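Local coordinates for protein carboxylesterase (Uncultured bacterium, PDB 5GMX) that hydrolyses carboxylic ester bonds as a family VIII esterase with a beta-lactamase-type fold and also acts on oxyimino cephalosporins, at residues D134-D139 against R256-A261; F165-G170 against A261-A266; G125-V130 against A147-F152; A78-V83 against E189-P194. All coordinates share one frame; numbering follows the deposited sequence.

Contact 1 (D134-D139 against R256-A261)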
loop_
_atom_site.group_PDB
_atom_site.type_symbol
_atom_site.label_atom_id
_atom_site.label_comp_id
_atom_site.label_asym_id
_atom_site.label_seq_id
_atom_site.Cartn_x
_atom_site.Cartn_y
_atom_site.Cartn_z
ATOM N N ASP A 134 4.379 21.180 -0.672
ATOM C CA ASP A 134 5.578 20.647 -1.303
ATOM C C ASP A 134 5.344 19.200 -1.708
ATOM O O ASP A 134 5.755 18.767 -2.783
ATOM C CB ASP A 134 6.776 20.741 -0.361
ATOM C CG ASP A 134 7.098 22.166 0.022
ATOM O OD1 ASP A 134 7.023 23.046 -0.863
ATOM O OD2 ASP A 134 7.425 22.402 1.208
ATOM N N LEU A 135 4.657 18.464 -0.843
ATOM C CA LEU A 135 4.293 17.085 -1.139
ATOM C C LEU A 135 3.421 17.004 -2.384
ATOM O O LEU A 135 3.532 16.055 -3.168
ATOM C CB LEU A 135 3.556 16.463 0.049
ATOM C CG LEU A 135 4.140 15.204 0.671
ATOM C CD1 LEU A 135 5.608 15.414 0.997
ATOM C CD2 LEU A 135 3.352 14.841 1.920
ATOM N N TYR A 136 2.570 18.009 -2.579
ATOM C CA TYR A 136 1.627 17.949 -3.699
ATOM C C TYR A 136 2.270 18.319 -5.043
ATOM O O TYR A 136 1.707 18.042 -6.098
ATOM C CB TYR A 136 0.412 18.839 -3.423
ATOM C CG TYR A 136 -0.258 18.535 -2.099
ATOM C CD1 TYR A 136 -0.108 17.291 -1.493
ATOM C CD2 TYR A 136 -1.029 19.488 -1.450
ATOM C CE1 TYR A 136 -0.708 17.008 -0.289
ATOM C CE2 TYR A 136 -1.637 19.210 -0.244
ATOM C CZ TYR A 136 -1.471 17.968 0.333
ATOM O OH TYR A 136 -2.062 17.677 1.537
ATOM N N ASP A 137 3.454 18.922 -5.010
ATOM C CA ASP A 137 4.148 19.276 -6.247
ATOM C C ASP A 137 5.091 18.146 -6.658
ATOM O O ASP A 137 6.241 18.085 -6.211
ATOM C CB ASP A 137 4.919 20.587 -6.077
ATOM C CG ASP A 137 5.467 21.136 -7.399
ATOM O OD1 ASP A 137 5.719 20.355 -8.348
ATOM O OD2 ASP A 137 5.641 22.371 -7.490
ATOM N N TRP A 138 4.600 17.273 -7.533
ATOM C CA TRP A 138 5.283 16.023 -7.874
ATOM C C TRP A 138 6.707 16.200 -8.409
ATOM O O TRP A 138 7.672 15.626 -7.874
ATOM C CB TRP A 138 4.457 15.246 -8.900
ATOM C CG TRP A 138 5.050 13.915 -9.230
ATOM C CD1 TRP A 138 6.007 13.650 -10.168
ATOM C CD2 TRP A 138 4.738 12.663 -8.609
ATOM N NE1 TRP A 138 6.304 12.309 -10.173
ATOM C CE2 TRP A 138 5.540 11.681 -9.223
ATOM C CE3 TRP A 138 3.850 12.275 -7.600
ATOM C CZ2 TRP A 138 5.479 10.332 -8.864
ATOM C CZ3 TRP A 138 3.791 10.934 -7.242
ATOM C CH2 TRP A 138 4.599 9.980 -7.874
ATOM N N ASP A 139 6.830 16.974 -9.478
ATOM C CA ASP A 139 8.106 17.138 -10.166
ATOM C C ASP A 139 9.148 17.811 -9.279
ATOM O O ASP A 139 10.335 17.495 -9.346
ATOM C CB ASP A 139 7.906 17.936 -11.454
ATOM C CG ASP A 139 6.991 17.222 -12.439
ATOM O OD1 ASP A 139 6.964 15.968 -12.424
ATOM O OD2 ASP A 139 6.298 17.914 -13.221
ATOM N N ARG A 256 -9.142 17.767 1.871
ATOM C CA ARG A 256 -9.421 17.476 0.467
ATOM C C ARG A 256 -8.174 17.585 -0.402
ATOM O O ARG A 256 -7.998 16.794 -1.323
ATOM C CB ARG A 256 -10.530 18.400 -0.070
ATOM C CG ARG A 256 -10.683 18.415 -1.595
ATOM C CD ARG A 256 -11.098 17.056 -2.189
ATOM N NE ARG A 256 -10.912 17.033 -3.642
ATOM C CZ ARG A 256 -10.819 15.927 -4.380
ATOM N NH1 ARG A 256 -10.888 14.727 -3.813
ATOM N NH2 ARG A 256 -10.632 16.020 -5.689
ATOM N N ALA A 257 -7.309 18.556 -0.113
ATOM C CA ALA A 257 -6.104 18.751 -0.920
ATOM C C ALA A 257 -5.204 17.519 -0.849
ATOM O O ALA A 257 -4.586 17.126 -1.839
ATOM C CB ALA A 257 -5.344 20.002 -0.471
ATOM N N TRP A 258 -5.154 16.904 0.324
ATOM C CA TRP A 258 -4.393 15.671 0.508
ATOM C C TRP A 258 -4.967 14.558 -0.376
ATOM O O TRP A 258 -4.247 13.946 -1.166
ATOM C CB TRP A 258 -4.403 15.275 1.990
ATOM C CG TRP A 258 -3.916 13.884 2.308
ATOM C CD1 TRP A 258 -4.684 12.763 2.454
ATOM C CD2 TRP A 258 -2.562 13.479 2.570
ATOM N NE1 TRP A 258 -3.893 11.684 2.771
ATOM C CE2 TRP A 258 -2.587 12.096 2.851
ATOM C CE3 TRP A 258 -1.331 14.146 2.583
ATOM C CZ2 TRP A 258 -1.433 11.370 3.137
ATOM C CZ3 TRP A 258 -0.183 13.423 2.870
ATOM C CH2 TRP A 258 -0.244 12.049 3.149
ATOM N N ARG A 259 -6.271 14.335 -0.278
ATOM C CA ARG A 259 -6.923 13.297 -1.071
ATOM C C ARG A 259 -6.817 13.541 -2.583
ATOM O O ARG A 259 -6.735 12.597 -3.362
ATOM C CB ARG A 259 -8.394 13.180 -0.667
ATOM C CG ARG A 259 -8.575 12.830 0.793
ATOM C CD ARG A 259 -10.013 12.463 1.117
ATOM N NE ARG A 259 -10.935 13.562 0.879
ATOM C CZ ARG A 259 -11.262 14.465 1.794
ATOM N NH1 ARG A 259 -10.728 14.398 3.006
ATOM N NH2 ARG A 259 -12.110 15.440 1.496
ATOM N N ALA A 260 -6.809 14.803 -2.994
ATOM C CA ALA A 260 -6.794 15.143 -4.414
ATOM C C ALA A 260 -5.415 14.920 -5.030
ATOM O O ALA A 260 -5.296 14.668 -6.229
ATOM C CB ALA A 260 -7.241 16.601 -4.626
ATOM N N ALA A 261 -4.379 15.018 -4.203
ATOM C CA ALA A 261 -2.999 14.926 -4.673
ATOM C C ALA A 261 -2.584 13.493 -4.965
ATOM O O ALA A 261 -3.339 12.563 -4.738
ATOM C CB ALA A 261 -2.053 15.541 -3.639
#

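Contact 2 (F165-G170 against A261-A266)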
loop_
_atom_site.group_PDB
_atom_site.type_symbol
_atom_site.label_atom_id
_atom_site.label_comp_id
_atom_site.label_asym_id
_atom_site.label_seq_id
_atom_site.Cartn_x
_atom_site.Cartn_y
_atom_site.Cartn_z
ATOM N N PHE A 165 8.412 7.103 -0.642
ATOM C CA PHE A 165 8.519 5.859 -1.436
ATOM C C PHE A 165 7.696 5.928 -2.728
ATOM O O PHE A 165 8.161 5.533 -3.804
ATOM C CB PHE A 165 8.077 4.646 -0.602
ATOM C CG PHE A 165 8.028 3.341 -1.373
ATOM C CD1 PHE A 165 9.164 2.565 -1.511
ATOM C CD2 PHE A 165 6.842 2.877 -1.919
ATOM C CE1 PHE A 165 9.124 1.365 -2.207
ATOM C CE2 PHE A 165 6.797 1.678 -2.613
ATOM C CZ PHE A 165 7.942 0.921 -2.752
ATOM N N GLY A 166 6.469 6.427 -2.600
ATOM C CA GLY A 166 5.553 6.528 -3.717
ATOM C C GLY A 166 6.069 7.431 -4.818
ATOM O O GLY A 166 5.872 7.152 -6.001
ATOM N N HIS A 167 6.751 8.508 -4.430
ATOM C CA HIS A 167 7.318 9.437 -5.399
ATOM C C HIS A 167 8.498 8.855 -6.179
ATOM O O HIS A 167 8.591 9.054 -7.389
ATOM C CB HIS A 167 7.764 10.728 -4.709
ATOM C CG HIS A 167 6.643 11.690 -4.460
ATOM N ND1 HIS A 167 5.795 11.579 -3.380
ATOM C CD2 HIS A 167 6.216 12.763 -5.167
ATOM C CE1 HIS A 167 4.903 12.553 -3.421
ATOM N NE2 HIS A 167 5.132 13.283 -4.497
ATOM N N ILE A 168 9.413 8.164 -5.502
ATOM C CA ILE A 168 10.590 7.652 -6.200
ATOM C C ILE A 168 10.228 6.427 -7.056
ATOM O O ILE A 168 10.629 6.328 -8.242
ATOM C CB ILE A 168 11.744 7.329 -5.217
ATOM C CG1 ILE A 168 11.290 6.364 -4.122
ATOM C CG2 ILE A 168 12.267 8.612 -4.583
ATOM C CD1 ILE A 168 12.320 6.156 -3.017
ATOM N N ALA A 169 9.450 5.514 -6.470
ATOM C CA ALA A 169 8.954 4.363 -7.224
ATOM C C ALA A 169 8.142 4.839 -8.431
ATOM O O ALA A 169 8.371 4.432 -9.589
ATOM C CB ALA A 169 8.101 3.468 -6.326
ATOM N N GLY A 170 7.224 5.753 -8.141
ATOM C CA GLY A 170 6.320 6.300 -9.133
ATOM C C GLY A 170 7.037 7.045 -10.240
ATOM O O GLY A 170 6.617 6.998 -11.391
ATOM N N ALA A 261 -4.379 15.018 -4.203
ATOM C CA ALA A 261 -2.999 14.926 -4.673
ATOM C C ALA A 261 -2.584 13.493 -4.965
ATOM O O ALA A 261 -3.339 12.563 -4.738
ATOM C CB ALA A 261 -2.053 15.541 -3.639
ATOM N N GLU A 262 -1.369 13.313 -5.461
ATOM C CA GLU A 262 -0.822 11.969 -5.569
ATOM C C GLU A 262 0.375 11.824 -4.632
ATOM O O GLU A 262 1.448 12.361 -4.884
ATOM C CB GLU A 262 -0.451 11.638 -7.012
ATOM C CG GLU A 262 -1.680 11.536 -7.895
ATOM C CD GLU A 262 -1.410 10.851 -9.216
ATOM O OE1 GLU A 262 -2.338 10.821 -10.062
ATOM O OE2 GLU A 262 -0.295 10.317 -9.398
ATOM N N VAL A 263 0.145 11.140 -3.516
ATOM C CA VAL A 263 1.193 10.836 -2.545
ATOM C C VAL A 263 1.159 9.337 -2.308
ATOM O O VAL A 263 0.654 8.874 -1.285
ATOM C CB VAL A 263 0.989 11.592 -1.212
ATOM C CG1 VAL A 263 2.235 11.481 -0.333
ATOM C CG2 VAL A 263 0.681 13.060 -1.476
ATOM N N PRO A 264 1.699 8.570 -3.262
ATOM C CA PRO A 264 1.520 7.113 -3.315
ATOM C C PRO A 264 2.196 6.335 -2.174
ATOM O O PRO A 264 2.055 5.118 -2.104
ATOM C CB PRO A 264 2.141 6.740 -4.667
ATOM C CG PRO A 264 2.193 8.038 -5.453
ATOM C CD PRO A 264 2.464 9.076 -4.413
ATOM N N GLY A 265 2.921 7.013 -1.292
ATOM C CA GLY A 265 3.396 6.343 -0.098
ATOM C C GLY A 265 2.336 6.294 0.998
ATOM O O GLY A 265 2.472 5.539 1.958
ATOM N N ALA A 266 1.277 7.096 0.875
ATOM C CA ALA A 266 0.401 7.305 2.027
ATOM C C ALA A 266 -1.036 7.774 1.768
ATOM O O ALA A 266 -1.822 7.820 2.708
ATOM C CB ALA A 266 1.070 8.300 2.977
HETATM O O HOH W 1 4.887 9.274 -1.815
HETATM O O HOH W 2 2.765 14.778 -5.425
#

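Contact 3 (G125-V130 against A147-F152)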
loop_
_atom_site.group_PDB
_atom_site.type_symbol
_atom_site.label_atom_id
_atom_site.label_comp_id
_atom_site.label_asym_id
_atom_site.label_seq_id
_atom_site.Cartn_x
_atom_site.Cartn_y
_atom_site.Cartn_z
ATOM N N GLY A 125 13.824 10.183 3.659
ATOM C CA GLY A 125 12.970 11.357 3.729
ATOM C C GLY A 125 13.749 12.581 3.269
ATOM O O GLY A 125 14.975 12.533 3.176
ATOM N N PRO A 126 13.049 13.687 2.980
ATOM C CA PRO A 126 13.726 14.903 2.505
ATOM C C PRO A 126 14.621 15.473 3.593
ATOM O O PRO A 126 14.222 15.470 4.750
ATOM C CB PRO A 126 12.570 15.862 2.189
ATOM C CG PRO A 126 11.331 14.987 2.142
ATOM C CD PRO A 126 11.593 13.874 3.095
ATOM N N ARG A 127 15.805 15.951 3.236
ATOM C CA ARG A 127 16.714 16.478 4.243
ATOM C C ARG A 127 16.203 17.800 4.810
ATOM O O ARG A 127 16.357 18.081 5.998
ATOM C CB ARG A 127 18.113 16.657 3.659
ATOM C CG ARG A 127 18.959 15.408 3.747
ATOM C CD ARG A 127 20.371 15.624 3.214
ATOM N NE ARG A 127 21.079 14.350 3.156
ATOM C CZ ARG A 127 21.685 13.789 4.199
ATOM N NH1 ARG A 127 21.664 14.395 5.379
ATOM N NH2 ARG A 127 22.300 12.617 4.067
ATOM N N GLU A 128 15.567 18.601 3.968
ATOM C CA GLU A 128 15.074 19.892 4.418
ATOM C C GLU A 128 13.589 19.846 4.756
ATOM O O GLU A 128 12.842 19.013 4.235
ATOM C CB GLU A 128 15.366 20.954 3.359
ATOM C CG GLU A 128 16.868 21.195 3.185
ATOM C CD GLU A 128 17.209 22.051 1.981
ATOM O OE1 GLU A 128 16.351 22.188 1.081
ATOM O OE2 GLU A 128 18.340 22.584 1.938
ATOM N N ARG A 129 13.177 20.750 5.637
ATOM C CA ARG A 129 11.798 20.828 6.089
ATOM C C ARG A 129 10.869 21.130 4.919
ATOM O O ARG A 129 11.083 22.089 4.184
ATOM C CB ARG A 129 11.670 21.896 7.177
ATOM C CG ARG A 129 10.541 21.666 8.167
ATOM C CD ARG A 129 10.760 22.476 9.441
ATOM N NE ARG A 129 11.277 23.815 9.168
ATOM C CZ ARG A 129 10.526 24.853 8.806
ATOM N NH1 ARG A 129 9.211 24.712 8.673
ATOM N NH2 ARG A 129 11.091 26.035 8.581
ATOM N N VAL A 130 9.826 20.320 4.763
ATOM C CA VAL A 130 8.888 20.505 3.662
ATOM C C VAL A 130 7.468 20.779 4.160
ATOM O O VAL A 130 7.064 20.306 5.222
ATOM C CB VAL A 130 8.865 19.272 2.717
ATOM C CG1 VAL A 130 10.239 19.023 2.119
ATOM C CG2 VAL A 130 8.371 18.041 3.445
ATOM N N ALA A 147 18.367 14.863 -6.109
ATOM C CA ALA A 147 19.567 15.645 -5.835
ATOM C C ALA A 147 20.160 15.342 -4.450
ATOM O O ALA A 147 21.235 15.818 -4.107
ATOM C CB ALA A 147 19.255 17.127 -5.969
ATOM N N GLN A 148 19.466 14.523 -3.673
ATOM C CA GLN A 148 19.788 14.348 -2.264
ATOM C C GLN A 148 20.879 13.326 -1.982
ATOM O O GLN A 148 20.933 12.260 -2.593
ATOM C CB GLN A 148 18.518 13.956 -1.508
ATOM C CG GLN A 148 18.658 13.891 -0.012
ATOM C CD GLN A 148 17.311 13.848 0.669
ATOM O OE1 GLN A 148 16.513 14.773 0.536
ATOM N NE2 GLN A 148 17.050 12.773 1.407
ATOM N N TRP A 149 21.742 13.673 -1.033
ATOM C CA TRP A 149 22.784 12.783 -0.527
ATOM C C TRP A 149 22.188 11.777 0.463
ATOM O O TRP A 149 21.519 12.171 1.416
ATOM C CB TRP A 149 23.893 13.618 0.143
ATOM C CG TRP A 149 25.014 12.829 0.728
ATOM C CD1 TRP A 149 25.222 12.547 2.052
ATOM C CD2 TRP A 149 26.082 12.204 0.011
ATOM N NE1 TRP A 149 26.354 11.785 2.200
ATOM C CE2 TRP A 149 26.906 11.564 0.965
ATOM C CE3 TRP A 149 26.426 12.126 -1.340
ATOM C CZ2 TRP A 149 28.051 10.848 0.607
ATOM C CZ3 TRP A 149 27.564 11.416 -1.698
ATOM C CH2 TRP A 149 28.366 10.791 -0.725
ATOM N N PRO A 150 22.421 10.478 0.235
ATOM C CA PRO A 150 21.858 9.413 1.078
ATOM C C PRO A 150 22.334 9.466 2.530
ATOM O O PRO A 150 23.468 9.883 2.801
ATOM C CB PRO A 150 22.358 8.133 0.403
ATOM C CG PRO A 150 22.683 8.531 -0.993
ATOM C CD PRO A 150 23.174 9.931 -0.908
ATOM N N PHE A 151 21.483 9.023 3.446
ATOM C CA PHE A 151 21.819 8.984 4.870
ATOM C C PHE A 151 22.788 7.862 5.195
ATOM O O PHE A 151 23.533 7.940 6.161
ATOM C CB PHE A 151 20.552 8.818 5.709
ATOM C CG PHE A 151 19.615 9.967 5.607
ATOM C CD1 PHE A 151 19.929 11.182 6.180
ATOM C CD2 PHE A 151 18.412 9.841 4.923
ATOM C CE1 PHE A 151 19.062 12.255 6.090
ATOM C CE2 PHE A 151 17.538 10.915 4.822
ATOM C CZ PHE A 151 17.859 12.121 5.409
ATOM N N PHE A 152 22.743 6.794 4.410
ATOM C CA PHE A 152 23.687 5.697 4.559
ATOM C C PHE A 152 24.106 5.243 3.169
ATOM O O PHE A 152 23.496 5.636 2.176
ATOM C CB PHE A 152 23.092 4.534 5.369
ATOM C CG PHE A 152 21.721 4.063 4.897
ATOM C CD1 PHE A 152 21.593 3.214 3.808
ATOM C CD2 PHE A 152 20.572 4.461 5.561
ATOM C CE1 PHE A 152 20.334 2.768 3.385
ATOM C CE2 PHE A 152 19.308 4.030 5.143
ATOM C CZ PHE A 152 19.193 3.180 4.055
#

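Contact 4 (A78-V83 against E189-P194)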
loop_
_atom_site.group_PDB
_atom_site.type_symbol
_atom_site.label_atom_id
_atom_site.label_comp_id
_atom_site.label_asym_id
_atom_site.label_seq_id
_atom_site.Cartn_x
_atom_site.Cartn_y
_atom_site.Cartn_z
ATOM N N ALA A 78 3.884 -0.501 -5.681
ATOM C CA ALA A 78 4.866 -1.511 -6.044
ATOM C C ALA A 78 4.299 -2.340 -7.194
ATOM O O ALA A 78 5.036 -2.766 -8.099
ATOM C CB ALA A 78 5.230 -2.393 -4.847
ATOM N N THR A 79 2.977 -2.528 -7.181
ATOM C CA THR A 79 2.367 -3.368 -8.198
ATOM C C THR A 79 2.554 -2.720 -9.564
ATOM O O THR A 79 2.878 -3.410 -10.535
ATOM C CB THR A 79 0.888 -3.628 -7.903
ATOM O OG1 THR A 79 0.796 -4.348 -6.671
ATOM C CG2 THR A 79 0.273 -4.473 -8.999
ATOM N N VAL A 80 2.429 -1.393 -9.621
ATOM C CA VAL A 80 2.630 -0.692 -10.888
ATOM C C VAL A 80 4.019 -1.025 -11.433
ATOM O O VAL A 80 4.159 -1.412 -12.603
ATOM C CB VAL A 80 2.485 0.836 -10.752
ATOM C CG1 VAL A 80 2.864 1.517 -12.064
ATOM C CG2 VAL A 80 1.063 1.196 -10.377
ATOM N N VAL A 81 5.036 -0.938 -10.571
ATOM C CA VAL A 81 6.403 -1.146 -11.054
ATOM C C VAL A 81 6.518 -2.567 -11.553
ATOM O O VAL A 81 7.055 -2.818 -12.645
ATOM C CB VAL A 81 7.470 -0.869 -9.971
ATOM C CG1 VAL A 81 8.849 -1.300 -10.472
ATOM C CG2 VAL A 81 7.477 0.613 -9.611
ATOM N N GLY A 82 5.933 -3.480 -10.782
ATOM C CA GLY A 82 5.954 -4.879 -11.128
ATOM C C GLY A 82 5.353 -5.126 -12.492
ATOM O O GLY A 82 5.916 -5.875 -13.303
ATOM N N VAL A 83 4.223 -4.472 -12.762
ATOM C CA VAL A 83 3.537 -4.697 -14.028
ATOM C C VAL A 83 4.438 -4.180 -15.132
ATOM O O VAL A 83 4.638 -4.854 -16.156
ATOM C CB VAL A 83 2.152 -4.015 -14.072
ATOM C CG1 VAL A 83 1.586 -4.010 -15.494
ATOM C CG2 VAL A 83 1.195 -4.709 -13.093
ATOM N N GLU A 189 -5.076 2.487 -14.935
ATOM C CA GLU A 189 -5.150 1.849 -16.250
ATOM C C GLU A 189 -4.541 0.456 -16.307
ATOM O O GLU A 189 -5.033 -0.409 -17.028
ATOM C CB GLU A 189 -4.490 2.741 -17.315
ATOM C CG GLU A 189 -5.339 3.970 -17.677
ATOM C CD GLU A 189 -4.643 4.945 -18.620
ATOM O OE1 GLU A 189 -3.478 4.690 -18.998
ATOM O OE2 GLU A 189 -5.262 5.975 -18.975
ATOM N N LYS A 190 -3.476 0.228 -15.552
ATOM C CA LYS A 190 -2.761 -1.033 -15.670
ATOM C C LYS A 190 -3.047 -2.029 -14.555
ATOM O O LYS A 190 -2.805 -3.213 -14.721
ATOM C CB LYS A 190 -1.260 -0.773 -15.760
ATOM C CG LYS A 190 -0.878 -0.058 -17.041
ATOM C CD LYS A 190 0.612 0.103 -17.177
ATOM C CE LYS A 190 0.971 0.512 -18.597
ATOM N NZ LYS A 190 0.650 -0.584 -19.555
ATOM N N VAL A 191 -3.564 -1.568 -13.424
ATOM C CA VAL A 191 -3.804 -2.480 -12.316
ATOM C C VAL A 191 -5.282 -2.597 -11.940
ATOM O O VAL A 191 -5.842 -3.688 -11.960
ATOM C CB VAL A 191 -3.010 -2.056 -11.060
ATOM C CG1 VAL A 191 -3.351 -2.957 -9.889
ATOM C CG2 VAL A 191 -1.519 -2.069 -11.346
ATOM N N ALA A 192 -5.903 -1.473 -11.601
ATOM C CA ALA A 192 -7.236 -1.478 -10.990
ATOM C C ALA A 192 -8.393 -1.665 -11.977
ATOM O O ALA A 192 -9.280 -2.493 -11.749
ATOM C CB ALA A 192 -7.440 -0.201 -10.211
ATOM N N SER A 193 -8.404 -0.871 -13.042
ATOM C CA SER A 193 -9.510 -0.892 -13.998
ATOM C C SER A 193 -9.699 -2.237 -14.718
ATOM O O SER A 193 -10.831 -2.690 -14.841
ATOM C CB SER A 193 -9.345 0.218 -15.037
ATOM O OG SER A 193 -10.480 0.291 -15.879
ATOM N N PRO A 194 -8.606 -2.880 -15.191
ATOM C CA PRO A 194 -8.817 -4.155 -15.893
ATOM C C PRO A 194 -9.530 -5.230 -15.068
ATOM O O PRO A 194 -10.268 -6.039 -15.629
ATOM C CB PRO A 194 -7.384 -4.611 -16.231
ATOM C CG PRO A 194 -6.606 -3.363 -16.309
ATOM C CD PRO A 194 -7.195 -2.450 -15.271
#

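Contact 1 (D134-D139 against R256-A261)
Tyr136 reaches across to helix 256-260 and lies against Ala257, Trp258 and Ala261, supplying most of the contact from its side. The apolar touches run along its ring. CD1 of Tyr136 comes within 3.4 Å of CB of Ala261, which meets the ring obliquely, and farther out CE2 of Tyr136 packs on CB of Ala257 at 3.8 Å. Leu135 adds a second touch, its CD2 lying 3.9 Å from CZ3 of Trp258, at the edge of the indole. With its CG beside the backbone N (chi1 -54°), the Tyr136 ring is directed at the helix, and its side chain crosses that of Trp258 at about a right angle.

Polar atoms do not bond across the interface: the Tyr136 hydroxyl, near the indole plane, has OH 3.2 Å from CA of Trp258 but a poor angle to Trp258 N, while Ala257 O lies over one face of the phenol ring. The indole nitrogen of Trp258 is bonded instead to Asn68, and the Trp258 side chain stands about 7 Å from the bound phenylmethanesulfonic acid. The join near the ligand pocket therefore rests on van der Waals packing, while hydrogen bonding fixes the indole from another direction.

Contact 2 (F165-G170 against A261-A266)
His167 leaves helix 165-175 with CG beside its backbone N (chi1 -81°), a turn that brings the imidazole from a CB set to one side toward the loop at 262-264. Beyond CB, ND1 shares a 2.9 Å hydrogen bond with a water oxygen, and the same water accepts from Gly265 N at 3.0 Å and, weakly, from the His167 backbone N. CE1 approaches the main chain directly, 3.8 Å from Glu262 O and slightly farther from CA of Val263; both meet the ring obliquely. At the tip, NE2 binds a second water at 2.9 Å, which donates to Glu262 O over 2.8 Å. Both ring nitrogens thus reach the 261-266 loop through water, and Trp138 stacks on the imidazole.

The stretch 261-266 leads from helix 256-260 past the pocket of this beta-lactamase-type fold: Gly265 O accepts from Lys74 NZ, the lysine of a probable SxxK motif lining the site where phenylmethanesulfonic acid is bound. Gly166 makes the closest backbone approach, its CA 4.1 Å from CA of Pro264. The proline ring rests directly on the helix there, CB of Pro264 lying 3.5 Å from CA of Gly166, with CG over the Gly166 carbonyl. Beside it, CA of Gly166 is 3.6 Å from Gly265 N.

Contact 3 (G125-V130 against A147-F152)
Arg127 and Gln148 hold two loops together by exchanging side chains for backbone. The tight part has two grips. One is the Gln148 amide, carried across by an extended chain whose CG is anti to the backbone N (chi1 -173°). Its NE2 donates to Gly125 O at 2.7 Å, nearly straight at 161° and close to the amide plane. Its OE1 accepts from Arg127 N at 3.0 Å, the donor standing above the carbonyl plane. Both ends of one amide thus grip the main chain on either side of Pro126. The edge of the Phe151 ring closes in beside the bond to Gly125 O, CE2 lying 3.4 Å from that oxygen. In return, the extended chain of Arg127 runs to a guanidinium that holds Trp149 O side-on, NE and NH2 each 2.8 Å from that oxygen. Phe151 covers one guanidinium face, its CE1 3.4 Å from NH1 of Arg127, but the planes are 44° apart and the two are not stacked flat.

The loose side lies farther out. There the bond from Arg127 NH2 to Pro150 O is weak, and Trp149, itself exposed, adds little beyond the rim of its indole near NH2.

Neither segment is helix or strand. The arrangement is side chain to main chain hydrogen bonding between the loop before helix 132-136 and the loop after helix 138-146, with Phe151 also packed on helix 237-244.

Contact 4 (A78-V83 against E189-P194)
Val191, Val83 and Lys190 bury the most surface where helix 183-192 meets helix 72-86. Val191 points at the other helix and does most of the touching with one methyl, CG2: a chi1 of 176° puts CG1 anti to the backbone N and turns CG2 beside that N, anti to the carbonyl carbon. CG2 of Val191 meets CG2 of Thr79 at 3.8 Å, CG2 of Val83 at 4.2 Å and CG2 of Val80 at 4.3 Å, three residues spread over a single turn of helix 72-86. The other branch, CG1 of Val191, reaches only Thr79, 4.0 Å from its CG2.

Val83 divides its two methyls: CG2 goes to Val191, while CG1 lies 4.3 Å from CB of Lys190. Lys190 therefore takes part through the root of its chain, and its ammonium group continues to a salt bridge with Glu87, just beyond helix 72-86. Thr79 is similarly split. Its methyl, anti to the backbone N, faces Val191, whereas its hydroxyl is bonded to Gly75 O one turn back in its own helix.

A wider pi-type turn runs through 189-192, and Val278 of helix 272-283 also packs on Val191. Between the two segments the contact consists of aliphatic carbons: the threonine hydroxyl is satisfied within its helix and the lysine charge is paired with Glu87, so van der Waals packing, rather than polar bonding, joins these two helices.

Contacts 1 and 2 are neighbours, centres 10 Å apart: they share Ala261, and Trp138 of the first touches His167 of the second. Contact 2 in turn meets contact 4, 14 Å away, where Ala169 O packs on Val81, so packing continues from Trp138 and the 261-266 loop through helix 165-175 to helix 72-86. Contact 3 stands apart, its centre 16 Å from that of contact 2 and 28 Å from that of contact 4. Along the chain it closes before contact 2 opens, is nested inside contact 4 and crosses contact 1, while contacts 1, 2 and 4 interleave. Crossing connections thus stitch together the helical part of the beta-lactamase-type fold, with contacts 1 and 2 nearest the ligand.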